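Local coordinates for BIFUNCTIONAL PROTEIN Proline utilization A (PutA) (Corynebacterium freiburgense, PDB 5UX5), which catalyses the two-step oxidation of proline to glutamate, coupling an FAD-dependent proline dehydrogenase to an NAD-dependent glutamate-semialdehyde dehydrogenase, at residues P803-N808 against P823-M828; I698-S703 against A711-S716; N329-M334 against E446-R451; S271-Q276 against V454-R459; R950-V955 against D1047-L1052. All blocks are in the same frame, centred on the assembly; numbering follows the deposited sequence.

Contact 1. Residues P803-N808 against P823-M828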
# COMPACT_ATOMS: atom_id res chain seq x y z
N PRO A 803 16.17 9.23 10.07
CA PRO A 803 16.39 9.19 8.62
C PRO A 803 17.18 10.40 8.16
O PRO A 803 17.19 11.45 8.80
CB PRO A 803 14.98 9.24 8.04
CG PRO A 803 14.15 9.95 9.12
CD PRO A 803 14.78 9.60 10.43
N GLY A 804 17.81 10.26 6.98
CA GLY A 804 18.54 11.35 6.37
C GLY A 804 18.21 11.50 4.90
O GLY A 804 17.70 10.59 4.27
N ILE A 805 18.52 12.67 4.35
CA ILE A 805 18.30 12.96 2.93
C ILE A 805 19.52 13.71 2.39
O ILE A 805 19.81 14.83 2.83
CB ILE A 805 17.01 13.77 2.70
CG1 ILE A 805 15.79 13.00 3.21
CG2 ILE A 805 16.85 14.19 1.25
CD1 ILE A 805 14.56 13.81 3.17
N ARG A 806 20.25 13.08 1.46
CA ARG A 806 21.30 13.73 0.67
C ARG A 806 20.73 14.45 -0.54
O ARG A 806 19.87 13.92 -1.25
CB ARG A 806 22.29 12.72 0.12
CG ARG A 806 22.89 11.86 1.09
CD ARG A 806 23.74 10.87 0.37
NE ARG A 806 24.36 10.05 1.39
CZ ARG A 806 25.66 9.89 1.52
NH1 ARG A 806 26.49 10.47 0.66
NH2 ARG A 806 26.11 9.13 2.51
N ASP A 807 21.29 15.62 -0.82
CA ASP A 807 20.96 16.43 -1.99
C ASP A 807 22.15 16.46 -2.96
O ASP A 807 23.32 16.38 -2.55
CB ASP A 807 20.55 17.83 -1.52
CG ASP A 807 19.74 18.61 -2.53
OD1 ASP A 807 19.31 18.04 -3.56
OD2 ASP A 807 19.46 19.80 -2.25
N ASN A 808 21.84 16.60 -4.25
CA ASN A 808 22.85 16.75 -5.31
C ASN A 808 23.69 15.47 -5.48
O ASN A 808 24.89 15.53 -5.75
CB ASN A 808 23.73 17.97 -5.04
CG ASN A 808 22.95 19.26 -5.10
OD1 ASN A 808 22.15 19.48 -6.01
ND2 ASN A 808 23.13 20.10 -4.09
N PRO A 823 18.13 3.85 6.29
CA PRO A 823 17.21 5.00 6.22
C PRO A 823 17.85 6.25 5.60
O PRO A 823 17.92 7.31 6.22
CB PRO A 823 16.85 5.22 7.69
CG PRO A 823 17.82 4.33 8.50
CD PRO A 823 18.83 3.78 7.58
N VAL A 824 18.29 6.13 4.35
CA VAL A 824 18.98 7.20 3.64
C VAL A 824 18.39 7.31 2.24
O VAL A 824 18.39 6.34 1.48
CB VAL A 824 20.50 6.96 3.54
CG1 VAL A 824 21.21 8.17 2.92
CG2 VAL A 824 21.08 6.57 4.89
N LEU A 825 17.95 8.51 1.89
CA LEU A 825 17.40 8.83 0.59
C LEU A 825 18.29 9.88 -0.05
O LEU A 825 18.70 10.82 0.61
CB LEU A 825 16.00 9.38 0.72
CG LEU A 825 15.39 10.05 -0.50
CD1 LEU A 825 15.08 8.99 -1.54
CD2 LEU A 825 14.14 10.80 -0.07
N GLY A 826 18.57 9.72 -1.34
CA GLY A 826 19.36 10.70 -2.08
C GLY A 826 18.53 11.36 -3.17
O GLY A 826 17.75 10.69 -3.85
N ILE A 827 18.72 12.66 -3.34
CA ILE A 827 18.03 13.43 -4.38
C ILE A 827 19.00 13.72 -5.49
O ILE A 827 20.10 14.22 -5.24
CB ILE A 827 17.45 14.75 -3.84
CG1 ILE A 827 16.62 14.50 -2.58
CG2 ILE A 827 16.63 15.44 -4.94
CD1 ILE A 827 16.08 15.75 -1.97
N MET A 828 18.61 13.40 -6.72
CA MET A 828 19.35 13.77 -7.91
C MET A 828 18.52 14.79 -8.67
O MET A 828 17.29 14.73 -8.66
CB MET A 828 19.64 12.56 -8.79
CG MET A 828 20.14 11.38 -8.01
SD MET A 828 20.49 9.97 -9.06
CE MET A 828 22.05 10.44 -9.81

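Contact 2. Residues I698-S703 against A711-S716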
# COMPACT_ATOMS: atom_id res chain seq x y z
N ILE A 698 12.66 6.79 -7.71
CA ILE A 698 11.37 7.32 -8.15
C ILE A 698 11.63 8.64 -8.85
O ILE A 698 12.20 9.56 -8.25
CB ILE A 698 10.37 7.49 -6.99
CG1 ILE A 698 9.95 6.15 -6.43
CG2 ILE A 698 9.15 8.36 -7.37
CD1 ILE A 698 9.00 6.34 -5.25
N ILE A 699 11.20 8.73 -10.11
CA ILE A 699 11.30 9.98 -10.87
C ILE A 699 10.06 10.84 -10.61
O ILE A 699 8.92 10.35 -10.68
CB ILE A 699 11.48 9.69 -12.36
CG1 ILE A 699 12.75 8.88 -12.60
CG2 ILE A 699 11.48 10.98 -13.14
CD1 ILE A 699 13.00 8.58 -14.06
N VAL A 700 10.28 12.12 -10.34
CA VAL A 700 9.25 13.11 -10.09
C VAL A 700 9.46 14.25 -11.08
O VAL A 700 10.47 14.96 -11.00
CB VAL A 700 9.28 13.63 -8.65
CG1 VAL A 700 8.14 14.65 -8.37
CG2 VAL A 700 9.26 12.45 -7.68
N THR A 701 8.52 14.43 -11.97
CA THR A 701 8.56 15.48 -12.99
C THR A 701 7.63 16.61 -12.59
O THR A 701 6.69 16.40 -11.82
CB THR A 701 8.14 14.91 -14.35
OG1 THR A 701 6.70 14.82 -14.41
CG2 THR A 701 8.74 13.53 -14.56
N PRO A 702 7.80 17.80 -13.16
CA PRO A 702 6.93 18.93 -12.76
C PRO A 702 5.45 18.67 -12.93
O PRO A 702 4.64 19.32 -12.25
CB PRO A 702 7.40 20.07 -13.68
CG PRO A 702 8.78 19.75 -14.01
CD PRO A 702 8.83 18.24 -14.12
N SER A 703 5.05 17.70 -13.77
CA SER A 703 3.64 17.37 -13.99
C SER A 703 3.06 16.45 -12.92
O SER A 703 1.99 15.88 -13.11
CB SER A 703 3.47 16.75 -15.38
OG SER A 703 3.78 17.68 -16.39
N ALA A 711 4.41 11.76 -0.33
CA ALA A 711 3.93 10.62 0.47
C ALA A 711 4.46 9.28 -0.05
O ALA A 711 4.82 8.40 0.73
CB ALA A 711 2.41 10.61 0.51
N ASP A 712 4.51 9.10 -1.37
CA ASP A 712 5.01 7.82 -1.86
C ASP A 712 6.52 7.76 -1.80
O ASP A 712 7.07 6.70 -1.53
CB ASP A 712 4.53 7.54 -3.28
CG ASP A 712 3.06 7.20 -3.32
OD1 ASP A 712 2.54 6.55 -2.38
OD2 ASP A 712 2.40 7.60 -4.29
N VAL A 713 7.21 8.89 -2.01
CA VAL A 713 8.66 8.85 -1.90
C VAL A 713 9.09 8.55 -0.46
O VAL A 713 9.91 7.66 -0.22
CB VAL A 713 9.30 10.14 -2.39
CG1 VAL A 713 10.70 10.11 -1.95
CG2 VAL A 713 9.18 10.27 -3.90
N TYR A 714 8.50 9.24 0.52
CA TYR A 714 9.03 9.07 1.87
C TYR A 714 8.63 7.72 2.44
O TYR A 714 9.45 7.06 3.10
CB TYR A 714 8.64 10.26 2.80
CG TYR A 714 7.34 10.16 3.59
CD1 TYR A 714 7.25 9.38 4.73
CD2 TYR A 714 6.21 10.89 3.21
CE1 TYR A 714 6.07 9.27 5.43
CE2 TYR A 714 5.03 10.81 3.92
CZ TYR A 714 4.96 10.00 5.03
OH TYR A 714 3.78 9.90 5.76
N LYS A 715 7.42 7.25 2.16
CA LYS A 715 7.04 5.93 2.62
C LYS A 715 7.86 4.83 1.95
O LYS A 715 8.13 3.81 2.59
CB LYS A 715 5.56 5.67 2.35
CG LYS A 715 4.65 6.55 3.16
CD LYS A 715 3.15 6.28 2.96
CE LYS A 715 2.33 7.40 3.58
NZ LYS A 715 1.36 7.94 2.59
N SER A 716 8.29 5.01 0.69
CA SER A 716 9.09 4.00 0.01
C SER A 716 10.54 4.02 0.45
O SER A 716 11.22 2.97 0.39
CB SER A 716 9.05 4.17 -1.51
OG SER A 716 7.77 3.89 -2.06

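Contact 3. Residues N329-M334 against E446-R451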
# COMPACT_ATOMS: atom_id res chain seq x y z
N ASN A 329 -30.35 6.98 6.51
CA ASN A 329 -29.67 7.12 7.79
C ASN A 329 -29.59 8.58 8.21
O ASN A 329 -29.60 8.88 9.41
CB ASN A 329 -28.27 6.50 7.69
CG ASN A 329 -27.61 6.31 9.05
OD1 ASN A 329 -28.27 5.90 10.01
ND2 ASN A 329 -26.32 6.58 9.14
N PHE A 330 -29.48 9.50 7.25
CA PHE A 330 -29.53 10.91 7.58
C PHE A 330 -30.84 11.24 8.28
O PHE A 330 -30.86 11.95 9.28
CB PHE A 330 -29.34 11.73 6.30
CG PHE A 330 -28.90 13.15 6.51
CD1 PHE A 330 -27.57 13.45 6.69
CD2 PHE A 330 -29.83 14.19 6.52
CE1 PHE A 330 -27.17 14.78 6.86
CE2 PHE A 330 -29.43 15.50 6.69
CZ PHE A 330 -28.10 15.80 6.85
N LEU A 331 -31.95 10.68 7.79
CA LEU A 331 -33.23 10.89 8.45
C LEU A 331 -33.30 10.15 9.78
O LEU A 331 -33.91 10.65 10.73
CB LEU A 331 -34.37 10.47 7.54
CG LEU A 331 -34.56 11.24 6.23
CD1 LEU A 331 -35.47 10.45 5.33
CD2 LEU A 331 -35.23 12.54 6.50
N ARG A 332 -32.70 8.96 9.87
CA ARG A 332 -32.74 8.24 11.15
C ARG A 332 -31.97 8.99 12.23
O ARG A 332 -32.45 9.11 13.37
CB ARG A 332 -32.19 6.82 11.02
CG ARG A 332 -32.17 6.06 12.35
CD ARG A 332 -31.74 4.59 12.21
NE ARG A 332 -30.45 4.49 11.53
CZ ARG A 332 -29.77 3.36 11.33
NH1 ARG A 332 -30.23 2.20 11.75
NH2 ARG A 332 -28.61 3.39 10.69
N MET A 333 -30.80 9.52 11.90
CA MET A 333 -30.02 10.20 12.93
C MET A 333 -30.69 11.50 13.36
O MET A 333 -30.71 11.83 14.55
CB MET A 333 -28.60 10.45 12.45
CG MET A 333 -27.85 9.16 12.15
SD MET A 333 -26.06 9.34 12.21
CE MET A 333 -25.81 10.56 10.97
N MET A 334 -31.25 12.23 12.40
CA MET A 334 -32.04 13.42 12.71
C MET A 334 -33.20 13.07 13.64
O MET A 334 -33.38 13.69 14.70
CB MET A 334 -32.54 13.99 11.39
CG MET A 334 -33.30 15.23 11.42
SD MET A 334 -33.73 15.44 9.70
CE MET A 334 -34.87 14.11 9.54
N GLU A 446 -39.18 7.38 -0.09
CA GLU A 446 -38.59 6.07 0.14
C GLU A 446 -37.60 6.10 1.30
O GLU A 446 -37.50 5.14 2.06
CB GLU A 446 -37.91 5.57 -1.14
CG GLU A 446 -37.49 4.09 -1.09
CD GLU A 446 -38.68 3.14 -0.93
OE1 GLU A 446 -39.75 3.43 -1.51
OE2 GLU A 446 -38.55 2.11 -0.22
N SER A 447 -36.83 7.19 1.43
CA SER A 447 -35.88 7.24 2.53
C SER A 447 -36.58 7.36 3.88
O SER A 447 -36.05 6.90 4.89
CB SER A 447 -34.90 8.39 2.32
OG SER A 447 -35.59 9.62 2.29
N VAL A 448 -37.78 7.95 3.90
CA VAL A 448 -38.56 7.99 5.13
C VAL A 448 -38.94 6.58 5.57
O VAL A 448 -38.91 6.25 6.77
CB VAL A 448 -39.80 8.89 4.94
CG1 VAL A 448 -40.80 8.72 6.09
CG2 VAL A 448 -39.37 10.34 4.80
N ALA A 449 -39.30 5.72 4.61
CA ALA A 449 -39.69 4.35 4.93
C ALA A 449 -38.49 3.48 5.33
O ALA A 449 -38.65 2.57 6.17
CB ALA A 449 -40.41 3.73 3.73
N GLN A 450 -37.30 3.71 4.76
CA GLN A 450 -36.16 2.86 5.10
C GLN A 450 -35.40 3.32 6.33
O GLN A 450 -34.55 2.58 6.83
CB GLN A 450 -35.20 2.76 3.91
CG GLN A 450 -35.80 2.10 2.70
CD GLN A 450 -36.44 0.74 3.02
OE1 GLN A 450 -35.82 -0.13 3.65
NE2 GLN A 450 -37.68 0.56 2.58
N ARG A 451 -35.73 4.51 6.85
CA ARG A 451 -35.03 5.15 7.96
C ARG A 451 -34.60 4.20 9.08
O ARG A 451 -33.45 4.22 9.51
CB ARG A 451 -35.95 6.24 8.49
CG ARG A 451 -35.76 6.66 9.92
CD ARG A 451 -36.86 7.64 10.30
NE ARG A 451 -38.08 7.34 9.57
CZ ARG A 451 -39.31 7.57 10.03
NH1 ARG A 451 -39.50 8.11 11.22
NH2 ARG A 451 -40.35 7.25 9.28

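Contact 4. Residues S271-Q276 against V454-R459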
# COMPACT_ATOMS: atom_id res chain seq x y z
N SER A 271 -22.14 5.26 12.29
CA SER A 271 -22.27 6.58 12.90
C SER A 271 -23.59 6.71 13.64
O SER A 271 -23.72 7.59 14.49
CB SER A 271 -22.13 7.70 11.86
OG SER A 271 -23.30 7.84 11.07
N PHE A 272 -24.57 5.85 13.36
CA PHE A 272 -25.75 5.83 14.21
C PHE A 272 -25.38 5.34 15.61
O PHE A 272 -25.91 5.84 16.61
CB PHE A 272 -26.85 4.96 13.59
CG PHE A 272 -28.07 4.83 14.47
CD1 PHE A 272 -28.78 5.96 14.88
CD2 PHE A 272 -28.50 3.59 14.91
CE1 PHE A 272 -29.88 5.84 15.69
CE2 PHE A 272 -29.60 3.47 15.73
CZ PHE A 272 -30.29 4.60 16.12
N GLN A 273 -24.48 4.36 15.71
CA GLN A 273 -24.02 3.96 17.03
C GLN A 273 -23.19 5.07 17.67
O GLN A 273 -23.30 5.31 18.88
CB GLN A 273 -23.24 2.66 16.93
CG GLN A 273 -24.11 1.54 16.46
CD GLN A 273 -23.34 0.31 16.06
OE1 GLN A 273 -22.14 0.36 15.76
NE2 GLN A 273 -24.02 -0.84 16.09
N ALA A 274 -22.36 5.76 16.89
CA ALA A 274 -21.60 6.88 17.42
C ALA A 274 -22.53 7.96 17.98
O ALA A 274 -22.24 8.56 19.02
CB ALA A 274 -20.70 7.46 16.32
N LEU A 275 -23.64 8.21 17.30
CA LEU A 275 -24.58 9.23 17.77
C LEU A 275 -25.18 8.83 19.10
O LEU A 275 -25.25 9.65 20.02
CB LEU A 275 -25.69 9.44 16.73
CG LEU A 275 -26.79 10.41 17.14
CD1 LEU A 275 -26.19 11.78 17.33
CD2 LEU A 275 -27.96 10.46 16.14
N GLN A 276 -25.58 7.57 19.25
CA GLN A 276 -26.15 7.14 20.52
C GLN A 276 -25.15 7.27 21.65
O GLN A 276 -25.49 7.72 22.75
CB GLN A 276 -26.66 5.70 20.41
CG GLN A 276 -27.85 5.56 19.51
CD GLN A 276 -28.34 4.14 19.43
OE1 GLN A 276 -29.34 3.78 20.05
NE2 GLN A 276 -27.65 3.31 18.67
N VAL A 454 -32.27 0.51 7.66
CA VAL A 454 -30.89 0.49 7.18
C VAL A 454 -29.96 -0.04 8.26
O VAL A 454 -30.26 -0.02 9.46
CB VAL A 454 -30.47 1.89 6.73
CG1 VAL A 454 -31.24 2.27 5.47
CG2 VAL A 454 -30.69 2.89 7.86
N ALA A 455 -28.81 -0.55 7.83
CA ALA A 455 -27.95 -1.21 8.79
C ALA A 455 -27.38 -0.20 9.76
O ALA A 455 -27.42 1.01 9.54
CB ALA A 455 -26.81 -1.94 8.09
N GLU A 456 -26.83 -0.72 10.86
CA GLU A 456 -26.13 0.13 11.81
C GLU A 456 -24.78 -0.41 12.24
O GLU A 456 -24.01 0.35 12.83
CB GLU A 456 -26.99 0.36 13.07
CG GLU A 456 -27.23 -0.84 13.97
CD GLU A 456 -28.02 -0.44 15.22
OE1 GLU A 456 -27.39 -0.13 16.27
OE2 GLU A 456 -29.27 -0.40 15.13
N ASP A 457 -24.45 -1.67 11.95
CA ASP A 457 -23.11 -2.17 12.21
C ASP A 457 -22.11 -1.53 11.26
O ASP A 457 -22.48 -0.98 10.22
CB ASP A 457 -23.04 -3.69 12.07
CG ASP A 457 -23.49 -4.40 13.31
OD1 ASP A 457 -23.64 -3.73 14.35
OD2 ASP A 457 -23.65 -5.64 13.24
N SER A 458 -20.84 -1.61 11.62
CA SER A 458 -19.78 -1.14 10.74
C SER A 458 -19.49 -2.14 9.60
O SER A 458 -19.21 -3.32 9.85
CB SER A 458 -18.52 -0.86 11.55
OG SER A 458 -17.38 -0.88 10.73
N ARG A 459 -19.50 -1.65 8.36
CA ARG A 459 -19.20 -2.51 7.23
C ARG A 459 -17.85 -3.21 7.35
O ARG A 459 -17.66 -4.29 6.76
CB ARG A 459 -19.23 -1.70 5.94
CG ARG A 459 -20.51 -0.97 5.72
CD ARG A 459 -21.26 -1.67 4.63
NE ARG A 459 -20.91 -1.22 3.30
CZ ARG A 459 -20.84 -2.02 2.26
NH1 ARG A 459 -21.07 -3.33 2.39
NH2 ARG A 459 -20.55 -1.51 1.07

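Contact 5. Residues R950-V955 against D1047-L1052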
# COMPACT_ATOMS: atom_id res chain seq x y z
N ARG A 950 0.50 -16.30 -28.73
CA ARG A 950 -0.91 -15.90 -28.68
C ARG A 950 -1.51 -16.07 -27.29
O ARG A 950 -2.38 -15.28 -26.88
CB ARG A 950 -1.74 -16.70 -29.67
CG ARG A 950 -1.42 -16.46 -31.11
CD ARG A 950 -2.36 -17.26 -31.96
NE ARG A 950 -1.94 -17.24 -33.34
CZ ARG A 950 -2.60 -17.83 -34.33
NH1 ARG A 950 -3.72 -18.48 -34.09
NH2 ARG A 950 -2.13 -17.77 -35.56
N THR A 951 -1.10 -17.11 -26.56
CA THR A 951 -1.74 -17.45 -25.30
C THR A 951 -1.26 -16.57 -24.16
O THR A 951 -2.07 -16.05 -23.37
CB THR A 951 -1.46 -18.91 -24.96
OG1 THR A 951 -2.23 -19.75 -25.84
CG2 THR A 951 -1.86 -19.19 -23.51
N GLU A 952 0.06 -16.37 -24.08
CA GLU A 952 0.72 -15.80 -22.92
C GLU A 952 1.64 -14.62 -23.30
O GLU A 952 1.37 -13.47 -22.94
CB GLU A 952 1.51 -16.91 -22.21
CG GLU A 952 2.20 -16.50 -20.90
CD GLU A 952 1.22 -16.46 -19.74
OE1 GLU A 952 0.00 -16.58 -20.01
OE2 GLU A 952 1.65 -16.30 -18.58
N PHE A 953 2.71 -14.90 -24.07
CA PHE A 953 3.85 -13.99 -24.10
C PHE A 953 3.55 -12.66 -24.78
O PHE A 953 4.18 -11.65 -24.45
CB PHE A 953 5.04 -14.69 -24.75
CG PHE A 953 5.47 -15.94 -24.04
CD1 PHE A 953 5.69 -15.92 -22.67
CD2 PHE A 953 5.64 -17.13 -24.73
CE1 PHE A 953 6.07 -17.05 -22.00
CE2 PHE A 953 6.03 -18.28 -24.08
CZ PHE A 953 6.24 -18.25 -22.71
N GLY A 954 2.66 -12.63 -25.75
CA GLY A 954 2.30 -11.43 -26.45
C GLY A 954 1.20 -10.64 -25.80
O GLY A 954 0.73 -9.66 -26.39
N VAL A 955 0.73 -11.04 -24.63
CA VAL A 955 -0.38 -10.38 -23.96
C VAL A 955 0.10 -9.64 -22.72
O VAL A 955 0.93 -10.14 -21.95
CB VAL A 955 -1.48 -11.39 -23.56
CG1 VAL A 955 -2.66 -10.63 -23.03
CG2 VAL A 955 -1.87 -12.27 -24.75
N ASP A 1047 8.65 -26.98 -27.38
CA ASP A 1047 7.54 -26.25 -26.78
C ASP A 1047 8.00 -24.85 -26.40
O ASP A 1047 8.63 -24.66 -25.35
CB ASP A 1047 7.00 -26.97 -25.54
CG ASP A 1047 5.55 -26.51 -25.19
OD1 ASP A 1047 5.05 -25.56 -25.83
OD2 ASP A 1047 4.93 -27.08 -24.27
N GLY A 1048 7.60 -23.86 -27.19
CA GLY A 1048 7.94 -22.48 -26.87
C GLY A 1048 7.33 -21.98 -25.57
O GLY A 1048 7.88 -21.05 -24.95
N ARG A 1049 6.22 -22.60 -25.12
CA ARG A 1049 5.67 -22.23 -23.82
C ARG A 1049 6.73 -22.36 -22.74
O ARG A 1049 6.68 -21.62 -21.76
CB ARG A 1049 4.46 -23.11 -23.48
CG ARG A 1049 3.75 -22.70 -22.20
CD ARG A 1049 3.39 -21.21 -22.24
NE ARG A 1049 2.74 -20.72 -21.01
CZ ARG A 1049 3.40 -20.29 -19.93
NH1 ARG A 1049 4.72 -20.27 -19.91
NH2 ARG A 1049 2.74 -19.86 -18.86
N ARG A 1050 7.70 -23.25 -22.92
CA ARG A 1050 8.84 -23.34 -22.03
C ARG A 1050 10.08 -22.65 -22.58
O ARG A 1050 10.66 -21.81 -21.89
CB ARG A 1050 9.19 -24.80 -21.74
CG ARG A 1050 8.11 -25.63 -21.09
CD ARG A 1050 7.57 -25.01 -19.85
NE ARG A 1050 8.63 -24.47 -19.03
CZ ARG A 1050 8.43 -23.65 -18.00
NH1 ARG A 1050 7.18 -23.30 -17.67
NH2 ARG A 1050 9.46 -23.17 -17.32
N GLU A 1051 10.46 -22.92 -23.83
CA GLU A 1051 11.75 -22.44 -24.34
C GLU A 1051 11.77 -20.93 -24.47
O GLU A 1051 12.81 -20.31 -24.23
CB GLU A 1051 12.06 -23.07 -25.69
CG GLU A 1051 13.45 -22.80 -26.24
CD GLU A 1051 14.58 -23.31 -25.33
OE1 GLU A 1051 15.51 -22.51 -25.05
OE2 GLU A 1051 14.59 -24.51 -24.96
N LEU A 1052 10.64 -20.31 -24.83
CA LEU A 1052 10.65 -18.86 -25.03
C LEU A 1052 10.89 -18.08 -23.73
O LEU A 1052 11.23 -16.88 -23.80
CB LEU A 1052 9.34 -18.39 -25.71
CG LEU A 1052 9.18 -18.77 -27.20
CD1 LEU A 1052 7.81 -18.49 -27.77
CD2 LEU A 1052 10.20 -18.08 -28.07

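Contact 1. Residues P803-N808 against P823-M828
Backbone hydrogen bonds do most of the joining between Gly804-Asp807 and Val824-Met828. Gly804 N gives to Pro823 O at 3.0 Å and Leu825 N to Gly804 O at 3.2 Å; farther on, Arg806 N donates to Leu825 O at 2.9 Å and Ile827 N to Arg806 O at 2.7 Å. Gly804 and Arg806 thus each reach the two residues that flank their partners, Val824 and Gly826, the pattern of parallel strands. Weaker CA-H...O contacts supplement it, as where Ile805 CA approaches Leu825 O at 3.2 Å.

Within the aldehyde dehydrogenase part of the protein, strand 824-830 is flanked by strand 804-807 and strand 728-734. The backbone of Gly826 turns its N-H and C=O to Ser729 and Val731 on the other side, while Ile805 is bonded to Leu788 and Val789.

Apolar packing gathers on the face carrying Ile805 and Leu825, which helices 706-718 and 740-750 cover. Ile805 points its CG2 anti to the backbone N, where the methyl meets Ile827 CD1 at 3.7 Å; its other branch, CG1, is 4.3 Å from Leu825 CD2. Branched aliphatics suit such a position, filling the layer between strands and helices.

Polar side chains engage chiefly beyond the pair. On the opposite face Arg806 extends so that NE passes Val824 CG1, which lies near the guanidinium plane at its edge; NH1 forms a salt bridge with Glu785 and NH2 bonds to Gly777 O. Asp807 OD1 lies 3.8 Å from Ile827 CB and accepts from His829 NE2.

Contact 2. Residues I698-S703 against A711-S716
In the beta-alpha-beta unit made of strand 696-700, helix 706-718 and strand 728-734 of the aldehyde dehydrogenase region, Ile698 and Val700 of the first strand face Val713 of the helix. Strand and helix run nearly antiparallel, their axes 157° apart in direction and 10.1 Å apart, so there is room for a single layer of branched side chains. Ile698 turns both arms into it: CG2 meets Val713 CG2 at 4.0 Å, while CD1 at the end of the other branch reaches the helix backbone, 4.2 Å from Asp712 O. Val713 directs CG2 at the strand by setting it anti to its own carbonyl carbon, and there the methyl also comes to 4.4 Å from Val700 CG2. Val731 of the parallel strand 728-734 and Phe740 continue this layer around Val713.

Beside Ile698 CD1, Ser716 folds its OG back to donate to Asp712 O at 2.9 Å. That carbonyl also receives Ser716 N, the two donors arriving from opposite faces of its plane. Ser716 OG in turn accepts from Ile877 N, and Asp712 OD2 is bonded to His852. The join rests on methyl packing, and the polar atoms that Ile698 touches have their hydrogen bonds to other protein groups.

Contact 3. Residues N329-M334 against E446-R451
Van der Waals contacts carry this join, and Leu331 makes one of them: its CD1 projects towards Ser447 and Val448, lying 3.9 Å from Val448 CG2 and also against the Ser447 side chain. A leucine fits because one methyl of its fork, CD1, can reach the facing helix. The Ser447 hydroxyl itself is turned to Phe444 O. Nearby, the aliphatic parts of two arginines lie together, Arg451 CG touching Arg332 CB at 3.7 Å, with Arg332 CD against Arg451 O.

Helix 323-337 belongs to the proline dehydrogenase TIM barrel; helix 438-450 comes later in the chain and packs against it, and the Ser447 side chain is about 9 Å from the bound FAD.

Polar links secure each arginine within its own segment. Arg332, bent at chi3 (55°), grips Asn329 OD1 side-on through NE (3.0 Å) and NH2 (2.6 Å), with that oxygen in the guanidinium plane; NH2 also reaches Ala455 O. Arg451 curls back so that NE donates to Val448 O at 3.1 Å, on a lone pair, and NH1 forms a salt bridge with Asp335. A further salt bridge, from Arg451 NH2 to Glu18, is less certain.

Contact 4. Residues S271-Q276 against V454-R459
Phe272, in the first turn of helix 271-287, meets Glu456 with the rim of its ring. Its CG lies anti to the backbone N (chi1 177°), which carries the ring out to the loop, and Glu456 OE2 lies in the ring plane 3.9 Å from CE2. The carboxylate is turned almost perpendicular to the ring, by 82°, and an oxygen at this edge sees the slightly positive C-H groups. Glu456 CB adds an apolar touch at 4.0 Å from Phe272 CD2. Phe272 also makes a cation-pi contact with Arg332 and an edge-to-face contact with Tyr12.

Gln273 follows and supplies the polar link. Its extended side chain crosses that of Glu456 at about a right angle, and NE2 is shared between two carboxylates by weak hydrogen bonds: Glu456 OE1 and Asp457 OD1 each stand 3.4 Å from it. A neutral amide suits this partly exposed position, where it can donate to both acids.

Helix 271-287 comes between strands 260-265 and 293-298 in the chain of the proline dehydrogenase TIM barrel, so the loop at 454-459, which follows helix 438-450, is laid across the beginning of a barrel helix.

One turn on, Gln276 sets its CG over a face of the Phe272 ring, towards the rim. Its NE2 is a more distant neighbour of Glu456 OE1, at 4.2 Å.

Contact 5. Residues R950-V955 against D1047-L1052
Phe953 is the packed centre of this contact, its ring entering edge first against the short helix 1048-1051. Two backbone carbonyls receive that edge near the ring plane: Gly1048 O lies 3.4 Å from Phe953 CE2, and Arg1049 O is 3.5 Å from Phe953 CZ. The partly positive C-H rim of the ring is a fitting neighbour for these oxygens, of which Gly1048 O also accepts the helical bond from Leu1052 N. Leu1052 supplies the apolar contact, its CB 3.7 Å from Phe953 CE2, with CD1 lying alongside CD2 of the ring. Phe953 is buried, and Tyr971 makes an edge-to-face contact with it.

Towards the partly exposed side the grip slackens. Arg1049 folds back at chi2 (53°), which brings its guanidinium over to Glu952; Glu952 CG then sits above one guanidinium face, towards the rim. The accompanying salt bridge is long, with Glu952 OE2 3.7 Å from Arg1049 NH2 and well out of the guanidinium plane, so the two charges attract without an N-H pointing at the oxygen. Glu952 OE2 has its firmer partner in the Tyr971 hydroxyl. Arg1049 NH1 also approaches Phe953 CZ obliquely, at 3.8 Å.

Asp1047 is the N-cap of the short helix, its OD1 accepting from Arg1049 N at 3.3 Å. The contact thus sets the C-terminal end of helix 936-953 against an N-capped helical turn, probably within the C-terminal domain that follows the aldehyde dehydrogenase region.

Overall arrangement
From the N terminus, contact 4 opens first at 271-276 and contact 3 at 329-334; contact 3 closes at 446-451, just before contact 4 closes at 454-459, so the smaller loop lies within the larger. Together they fasten helix 438-450 and the loop after it onto helices 323-337 and 271-287 of the barrel, and they touch through Arg332 and Ala455. Contacts 2, 1 and 5 then follow in series. Contact 2 closes a short local loop and contact 1 another one farther on, both in the aldehyde dehydrogenase region, where Leu825 packs on Val713. Contact 5 closes a loop of some ninety residues, tying the end of helix 936-953 to the short helix 1048-1051.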